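Methylmalonyl-CoA epimerase, mitochondrial (PDB 3RMU) catalyses the interconversion of the (R) and (S) forms of methylmalonyl-CoA in mitochondrial propionyl-CoA metabolism and binds a cobalt ion. Local coordinates at residues Y23-E33 with V45-L56; A111-L119 with G126-A134. One frame throughout, in Å; residues are numbered along the deposited sequence.

Contact 1: residues Y23-E33 with V45-L56; sequences YKNILGAQVSE and VFVNLGNTKMEL. With EDO (1,2-ethanediol), chain H; EDO (1,2-ethanediol), chain N.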
# COMPACT_ATOMS: atom_id res chain seq x y z
N TYR A 23 8.31 -8.42 -10.37
CA TYR A 23 6.86 -8.53 -10.53
C TYR A 23 6.52 -9.28 -11.80
O TYR A 23 5.67 -10.18 -11.77
CB TYR A 23 6.16 -7.18 -10.44
CG TYR A 23 6.13 -6.72 -9.01
CD1 TYR A 23 7.12 -5.89 -8.51
CD2 TYR A 23 5.15 -7.17 -8.14
CE1 TYR A 23 7.13 -5.51 -7.19
CE2 TYR A 23 5.15 -6.78 -6.81
CZ TYR A 23 6.15 -5.95 -6.35
OH TYR A 23 6.19 -5.56 -5.04
N LYS A 24 7.21 -8.96 -12.89
CA LYS A 24 6.93 -9.60 -14.17
C LYS A 24 7.32 -11.07 -14.21
O LYS A 24 6.51 -11.93 -14.52
CB LYS A 24 7.62 -8.83 -15.30
CG LYS A 24 7.32 -9.28 -16.70
CD LYS A 24 8.30 -8.60 -17.66
CE LYS A 24 8.16 -9.07 -19.09
NZ LYS A 24 9.11 -8.32 -19.99
N ASN A 25 8.58 -11.36 -13.91
CA ASN A 25 9.14 -12.68 -14.19
C ASN A 25 9.17 -13.64 -12.99
O ASN A 25 9.23 -14.84 -13.19
CB ASN A 25 10.50 -12.54 -14.85
CG ASN A 25 10.40 -11.98 -16.25
OD1 ASN A 25 9.39 -12.17 -16.92
ND2 ASN A 25 11.45 -11.29 -16.71
N ILE A 26 9.13 -13.12 -11.78
CA ILE A 26 8.95 -13.97 -10.60
C ILE A 26 7.45 -14.14 -10.27
O ILE A 26 6.98 -15.27 -10.24
CB ILE A 26 9.72 -13.44 -9.36
CG1 ILE A 26 11.21 -13.41 -9.65
CG2 ILE A 26 9.47 -14.36 -8.13
CD1 ILE A 26 11.76 -14.69 -10.25
N LEU A 27 6.71 -13.05 -10.06
CA LEU A 27 5.30 -13.16 -9.72
C LEU A 27 4.33 -13.36 -10.91
O LEU A 27 3.19 -13.75 -10.72
CB LEU A 27 4.85 -11.99 -8.86
CG LEU A 27 5.45 -11.89 -7.47
CD1 LEU A 27 4.76 -10.76 -6.68
CD2 LEU A 27 5.41 -13.23 -6.72
N GLY A 28 4.76 -13.04 -12.11
CA GLY A 28 3.88 -13.20 -13.30
C GLY A 28 2.83 -12.09 -13.47
O GLY A 28 1.74 -12.34 -14.02
N ALA A 29 3.17 -10.89 -13.00
CA ALA A 29 2.34 -9.68 -13.17
C ALA A 29 2.46 -9.06 -14.57
O ALA A 29 3.47 -9.25 -15.30
CB ALA A 29 2.70 -8.62 -12.13
N GLN A 30 1.44 -8.29 -14.93
CA GLN A 30 1.50 -7.45 -16.11
C GLN A 30 2.20 -6.18 -15.70
O GLN A 30 1.76 -5.49 -14.80
CB GLN A 30 0.09 -7.14 -16.61
CG GLN A 30 0.07 -6.39 -17.92
CD GLN A 30 -1.33 -6.19 -18.46
OE1 GLN A 30 -1.91 -5.11 -18.32
NE2 GLN A 30 -1.89 -7.23 -19.08
N VAL A 31 3.30 -5.87 -16.38
CA VAL A 31 4.14 -4.77 -15.96
C VAL A 31 4.48 -3.90 -17.19
O VAL A 31 4.77 -4.43 -18.27
CB VAL A 31 5.42 -5.33 -15.28
CG1 VAL A 31 6.39 -4.26 -14.98
CG2 VAL A 31 5.06 -6.15 -14.00
N SER A 32 4.43 -2.59 -17.01
CA SER A 32 4.75 -1.63 -18.07
C SER A 32 6.25 -1.50 -18.24
O SER A 32 7.03 -1.85 -17.36
CB SER A 32 4.17 -0.25 -17.76
OG SER A 32 4.93 0.45 -16.76
N GLU A 33 6.66 -0.97 -19.37
CA GLU A 33 7.97 -0.39 -19.50
C GLU A 33 8.14 0.79 -18.51
O GLU A 33 7.16 1.45 -18.15
CB GLU A 33 8.16 0.13 -20.93
CG GLU A 33 8.17 -0.95 -22.01
CD GLU A 33 8.50 -0.38 -23.39
OE1 GLU A 33 7.61 0.26 -24.01
OE2 GLU A 33 9.65 -0.57 -23.86
N VAL A 45 7.26 2.41 -13.04
CA VAL A 45 6.71 1.24 -13.74
C VAL A 45 5.35 0.96 -13.09
O VAL A 45 5.20 0.97 -11.86
CB VAL A 45 7.66 -0.01 -13.69
CG1 VAL A 45 6.91 -1.35 -13.89
CG2 VAL A 45 8.87 0.09 -14.65
N PHE A 46 4.36 0.70 -13.93
CA PHE A 46 3.01 0.36 -13.52
C PHE A 46 2.85 -1.14 -13.50
O PHE A 46 3.13 -1.80 -14.50
CB PHE A 46 2.00 0.97 -14.52
CG PHE A 46 2.07 2.44 -14.60
CD1 PHE A 46 1.42 3.23 -13.64
CD2 PHE A 46 2.82 3.08 -15.60
CE1 PHE A 46 1.51 4.64 -13.68
CE2 PHE A 46 2.91 4.46 -15.64
CZ PHE A 46 2.26 5.25 -14.67
N VAL A 47 2.44 -1.69 -12.35
CA VAL A 47 2.09 -3.11 -12.26
C VAL A 47 0.57 -3.18 -12.24
O VAL A 47 -0.05 -2.64 -11.34
CB VAL A 47 2.65 -3.75 -11.03
CG1 VAL A 47 2.21 -5.22 -10.95
CG2 VAL A 47 4.18 -3.60 -11.03
N ASN A 48 -0.02 -3.77 -13.27
CA ASN A 48 -1.47 -3.75 -13.42
C ASN A 48 -2.04 -5.03 -12.81
O ASN A 48 -1.93 -6.08 -13.39
CB ASN A 48 -1.87 -3.61 -14.87
CG ASN A 48 -3.42 -3.65 -15.08
OD1 ASN A 48 -4.19 -3.56 -14.13
ND2 ASN A 48 -3.84 -3.76 -16.33
N LEU A 49 -2.62 -4.90 -11.61
CA LEU A 49 -3.28 -6.01 -10.94
C LEU A 49 -4.78 -6.18 -11.27
O LEU A 49 -5.44 -7.02 -10.64
CB LEU A 49 -3.03 -5.97 -9.44
CG LEU A 49 -1.58 -5.89 -8.94
CD1 LEU A 49 -1.53 -5.71 -7.46
CD2 LEU A 49 -0.79 -7.16 -9.38
N GLY A 50 -5.28 -5.46 -12.30
CA GLY A 50 -6.65 -5.57 -12.77
C GLY A 50 -7.59 -4.63 -12.03
O GLY A 50 -8.32 -3.85 -12.66
N ASN A 51 -7.60 -4.74 -10.71
CA ASN A 51 -8.46 -3.90 -9.88
C ASN A 51 -7.83 -2.55 -9.52
O ASN A 51 -8.54 -1.62 -9.17
CB ASN A 51 -8.97 -4.64 -8.61
CG ASN A 51 -7.86 -5.03 -7.61
OD1 ASN A 51 -6.77 -5.38 -8.00
ND2 ASN A 51 -8.21 -5.09 -6.34
N THR A 52 -6.50 -2.49 -9.55
CA THR A 52 -5.73 -1.32 -9.20
C THR A 52 -4.32 -1.52 -9.75
O THR A 52 -4.00 -2.58 -10.33
CB THR A 52 -5.71 -1.09 -7.67
OG1 THR A 52 -5.22 0.22 -7.39
CG2 THR A 52 -4.86 -2.18 -6.94
N LYS A 53 -3.47 -0.53 -9.55
CA LYS A 53 -2.08 -0.64 -9.92
C LYS A 53 -1.13 -0.35 -8.80
O LYS A 53 -1.46 0.37 -7.86
CB LYS A 53 -1.77 0.40 -11.00
CG LYS A 53 -2.58 0.19 -12.17
CD LYS A 53 -2.28 1.08 -13.30
CE LYS A 53 -2.65 0.39 -14.56
NZ LYS A 53 -3.62 1.22 -15.27
N MET A 54 0.06 -0.93 -8.93
CA MET A 54 1.19 -0.57 -8.11
C MET A 54 2.04 0.33 -8.99
O MET A 54 2.25 0.04 -10.16
CB MET A 54 2.01 -1.79 -7.69
CG MET A 54 1.27 -2.87 -6.95
SD MET A 54 2.30 -4.34 -6.63
CE MET A 54 3.58 -3.68 -5.57
N GLU A 55 2.51 1.44 -8.44
CA GLU A 55 3.41 2.33 -9.19
C GLU A 55 4.74 2.14 -8.51
O GLU A 55 4.91 2.51 -7.34
CB GLU A 55 2.99 3.78 -9.14
CG GLU A 55 1.61 4.01 -9.87
CD GLU A 55 1.28 5.47 -10.16
OE1 GLU A 55 2.10 6.36 -9.84
OE2 GLU A 55 0.17 5.68 -10.74
N LEU A 56 5.68 1.51 -9.22
CA LEU A 56 7.04 1.37 -8.72
C LEU A 56 7.83 2.62 -9.13
O LEU A 56 7.90 2.98 -10.31
CB LEU A 56 7.70 0.10 -9.31
CG LEU A 56 6.96 -1.24 -9.21
CD1 LEU A 56 7.73 -2.34 -9.98
CD2 LEU A 56 6.77 -1.62 -7.76
C1 EDO H . 9.88 -4.66 -18.22
O1 EDO H . 8.96 -5.14 -19.21
C2 EDO H . 9.20 -3.49 -17.53
O2 EDO H . 10.08 -2.59 -16.85
C1 EDO N . 2.69 -16.38 -8.48
O1 EDO N . 2.06 -16.01 -9.70
C2 EDO N . 3.94 -17.23 -8.77
O2 EDO N . 3.62 -18.54 -9.29
O HOH W 1 -0.75 -8.51 -13.08
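The ring of Tyr23, from helix 16-26, settles into a hollow lined by Val47, Met54 and Leu56 of the hairpin of strands 42-48 and 53-59. Leu56 CD1 touches CD1 of the ring at 3.9 Å. Farther along the same side, at CE2 and CZ, Met54 SD lies 4.5 Å from the ring centroid in the conformer modelled here, an oblique Met-aromatic contact, and its chi3 bend (63°) turns CE toward Tyr23 CZ. After the helix, Gly28 turns the chain with a positive phi, and Ala29 presses its methyl on Val47 CG1 at 3.6 Å. Both Val47 methyls thus fill the gap, CG2 lying between Tyr23 CB and Val31 CG2.

Val31 and Val47 form an antiparallel non-hydrogen-bonded pair at the start of edge strand 30-37. The backbone bond from Ser32 N to Phe46 O is returned through a side chain: Phe46 N donates to Ser32 OG, 2.9 Å and nearly straight, and this hydroxyl donates to Glu33 O. At the outer end of the pairing, Asn48 N bonds Gln30 O at 2.9 Å, Asn48 ND2 bonds Gln30 OE1 at 3.1 Å from above its carbonyl plane, and a water bridges Gln30 N and Asn48 O. Polar bonds therefore stitch the edge strand, whereas the helix is held by apolar packing; the Tyr23 hydroxyl bonds Gly125 O of the second subunit at the dimer interface.

Contact 2: residues A111-L119 with G126-A134; sequences AHGKPVIFL and GVLVELEQA. With CO (cobalt (II) ion), chain E.
Phe118 lays one face of its ring over the aliphatic stem of Glu130, a CH-pi contact with Glu130 CG 4.0 Å from the ring centroid. The two belong to an antiparallel beta hairpin, strands 115-119 and 129-133 of the VOC (glyoxalase-type) fold, paired through backbone bonds between Ile117 and Leu131 and between Leu119 and Val129. Glu130 is extended, with CG anti to the backbone N (chi1 171°), which carries its carboxylate over the CZ end of the ring, where OE1 binds the cobalt at 1.9 Å; the carboxylate plane is tilted 21° from that of the ring. His8 and His80 complete the protein ligands, and His80 meets the Phe118 ring edge-to-face.

On the opposite face, Ile117 CG2 rests on Leu131 CB, and Leu119 CD1 on Leu131 CD1 at 3.9 Å. Helix 88-97 packs against Ile117 and Leu131. Just ahead of the first strand, Lys114 CB leans on Glu132 CG, and Lys114 NZ donates to Ala134 O at the C-terminus. His112, whose NE2 bonds Glu55, stands across the Glu132 carboxylate, their planes 76° apart, and its ND1 donates in the ring plane to the syn lone pair of Glu132 OE2 at 2.8 Å.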
# COMPACT_ATOMS: atom_id res chain seq x y z
N ALA A 111 1.18 13.02 -11.89
CA ALA A 111 1.75 12.37 -13.10
C ALA A 111 0.69 11.90 -14.09
O ALA A 111 0.99 11.71 -15.29
CB ALA A 111 2.62 11.22 -12.73
N HIS A 112 -0.55 11.75 -13.61
CA HIS A 112 -1.64 11.30 -14.48
C HIS A 112 -2.29 12.46 -15.23
O HIS A 112 -3.24 12.27 -16.01
CB HIS A 112 -2.68 10.53 -13.66
CG HIS A 112 -2.10 9.43 -12.81
ND1 HIS A 112 -2.71 9.01 -11.65
CD2 HIS A 112 -0.98 8.69 -12.94
CE1 HIS A 112 -2.00 8.04 -11.11
NE2 HIS A 112 -0.93 7.84 -11.86
N GLY A 113 -1.78 13.67 -15.01
CA GLY A 113 -2.32 14.86 -15.65
C GLY A 113 -3.56 15.38 -14.94
O GLY A 113 -4.26 16.24 -15.48
N LYS A 114 -3.82 14.88 -13.72
CA LYS A 114 -5.02 15.25 -12.93
C LYS A 114 -4.62 16.02 -11.67
O LYS A 114 -3.52 15.83 -11.17
CB LYS A 114 -5.77 14.00 -12.51
CG LYS A 114 -6.42 13.23 -13.66
CD LYS A 114 -7.82 13.76 -13.92
CE LYS A 114 -8.50 13.01 -15.06
NZ LYS A 114 -8.45 11.54 -14.83
N PRO A 115 -5.50 16.92 -11.17
CA PRO A 115 -5.12 17.62 -9.93
C PRO A 115 -5.02 16.63 -8.75
O PRO A 115 -5.81 15.68 -8.71
CB PRO A 115 -6.26 18.63 -9.71
CG PRO A 115 -7.32 18.33 -10.71
CD PRO A 115 -6.82 17.31 -11.69
N VAL A 116 -4.04 16.83 -7.86
CA VAL A 116 -3.89 16.00 -6.65
C VAL A 116 -3.54 16.83 -5.45
O VAL A 116 -3.04 17.93 -5.58
CB VAL A 116 -2.72 14.94 -6.77
CG1 VAL A 116 -2.95 13.99 -7.96
CG2 VAL A 116 -1.40 15.68 -6.92
N ILE A 117 -3.81 16.28 -4.28
CA ILE A 117 -3.36 16.82 -3.00
C ILE A 117 -2.85 15.67 -2.12
O ILE A 117 -3.28 14.51 -2.27
CB ILE A 117 -4.50 17.59 -2.29
CG1 ILE A 117 -4.00 18.30 -1.01
CG2 ILE A 117 -5.70 16.69 -1.95
CD1 ILE A 117 -4.58 19.70 -0.79
N PHE A 118 -1.93 15.97 -1.22
CA PHE A 118 -1.42 14.95 -0.31
C PHE A 118 -1.82 15.29 1.14
O PHE A 118 -1.82 16.45 1.55
CB PHE A 118 0.11 14.83 -0.45
CG PHE A 118 0.56 14.13 -1.72
CD1 PHE A 118 0.85 12.77 -1.71
CD2 PHE A 118 0.68 14.83 -2.92
CE1 PHE A 118 1.30 12.11 -2.88
CE2 PHE A 118 1.11 14.18 -4.10
CZ PHE A 118 1.41 12.81 -4.07
N LEU A 119 -2.19 14.26 1.89
CA LEU A 119 -2.38 14.34 3.36
C LEU A 119 -1.29 13.51 4.03
O LEU A 119 -1.13 12.32 3.74
CB LEU A 119 -3.73 13.76 3.79
CG LEU A 119 -5.03 14.34 3.24
CD1 LEU A 119 -4.95 14.61 1.78
CD2 LEU A 119 -6.16 13.37 3.49
N GLY A 126 -2.13 6.78 9.63
CA GLY A 126 -1.04 5.82 9.42
C GLY A 126 -0.15 5.90 8.16
O GLY A 126 0.94 5.33 8.18
N VAL A 127 -0.59 6.57 7.08
CA VAL A 127 0.12 6.57 5.79
C VAL A 127 0.07 7.93 5.05
O VAL A 127 -0.85 8.72 5.28
CB VAL A 127 -0.52 5.52 4.85
CG1 VAL A 127 -1.96 5.89 4.53
CG2 VAL A 127 0.26 5.38 3.58
N LEU A 128 1.01 8.17 4.11
CA LEU A 128 0.87 9.29 3.16
C LEU A 128 -0.21 9.00 2.15
O LEU A 128 -0.13 8.02 1.41
CB LEU A 128 2.20 9.62 2.48
CG LEU A 128 2.16 10.67 1.36
CD1 LEU A 128 1.84 12.07 1.89
CD2 LEU A 128 3.52 10.73 0.65
N VAL A 129 -1.22 9.85 2.12
CA VAL A 129 -2.37 9.66 1.25
C VAL A 129 -2.42 10.75 0.18
O VAL A 129 -2.39 11.94 0.49
CB VAL A 129 -3.68 9.63 2.02
CG1 VAL A 129 -4.87 9.49 1.04
CG2 VAL A 129 -3.69 8.49 3.09
N GLU A 130 -2.48 10.32 -1.08
CA GLU A 130 -2.63 11.24 -2.24
C GLU A 130 -4.10 11.11 -2.63
O GLU A 130 -4.63 10.00 -2.69
CB GLU A 130 -1.73 10.72 -3.36
CG GLU A 130 -1.87 11.37 -4.73
CD GLU A 130 -0.92 10.77 -5.79
OE1 GLU A 130 -0.34 9.62 -5.72
OE2 GLU A 130 -0.74 11.55 -6.76
N LEU A 131 -4.77 12.22 -2.78
CA LEU A 131 -6.15 12.27 -3.28
C LEU A 131 -6.11 12.83 -4.69
O LEU A 131 -5.47 13.85 -4.94
CB LEU A 131 -7.06 13.13 -2.42
CG LEU A 131 -7.27 12.63 -0.97
CD1 LEU A 131 -8.12 13.62 -0.17
CD2 LEU A 131 -7.89 11.22 -0.99
N GLU A 132 -6.82 12.17 -5.60
CA GLU A 132 -6.73 12.53 -7.01
C GLU A 132 -8.09 12.59 -7.60
O GLU A 132 -8.95 11.75 -7.35
CB GLU A 132 -5.83 11.53 -7.77
CG GLU A 132 -5.78 11.80 -9.28
CD GLU A 132 -4.77 10.92 -10.03
OE1 GLU A 132 -3.58 11.29 -10.14
OE2 GLU A 132 -5.17 9.87 -10.52
N GLN A 133 -8.31 13.62 -8.39
CA GLN A 133 -9.56 13.84 -9.04
C GLN A 133 -9.93 12.64 -9.92
O GLN A 133 -9.14 12.26 -10.79
CB GLN A 133 -9.42 15.11 -9.90
CG GLN A 133 -10.59 15.41 -10.77
CD GLN A 133 -11.76 15.89 -9.99
OE1 GLN A 133 -11.82 17.05 -9.58
NE2 GLN A 133 -12.73 15.01 -9.81
N ALA A 134 -11.12 12.08 -9.72
CA ALA A 134 -11.63 10.99 -10.57
C ALA A 134 -11.78 11.44 -12.02
O ALA A 134 -10.87 11.26 -12.83
CB ALA A 134 -12.97 10.46 -10.04
OXT ALA A 134 -12.80 12.01 -12.42
CO CO E . 0.97 8.63 -6.58
O HOH W 2 -2.45 13.24 -11.56
O HOH W 3 2.28 10.46 -7.19
O HOH W 4 1.04 9.46 -8.79
O HOH W 5 2.80 7.56 -7.58

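Contact 1 closes before contact 2 opens along the chain, and their centres lie 20 Å apart on one mixed sheet. Contact 1 pairs outer strand 30-37 with strand 42-48 and packs helix 16-26 on strands 42-48 and 53-59; contact 2 pairs strands 115-119 and 129-133 toward the other edge, with strands 3-12 and 77-85 between. Those middle strands supply His8 and His80, so the cobalt site is assembled from the sheet's centre and from contact 2. The two contacts nevertheless meet directly: Glu55 OE2 lies 2.7 Å from His112 NE2, probably a hydrogen bond, linking the two halves close to the metal. Both also reach the second subunit, where Tyr23 of one chain packs on Val129 of the other.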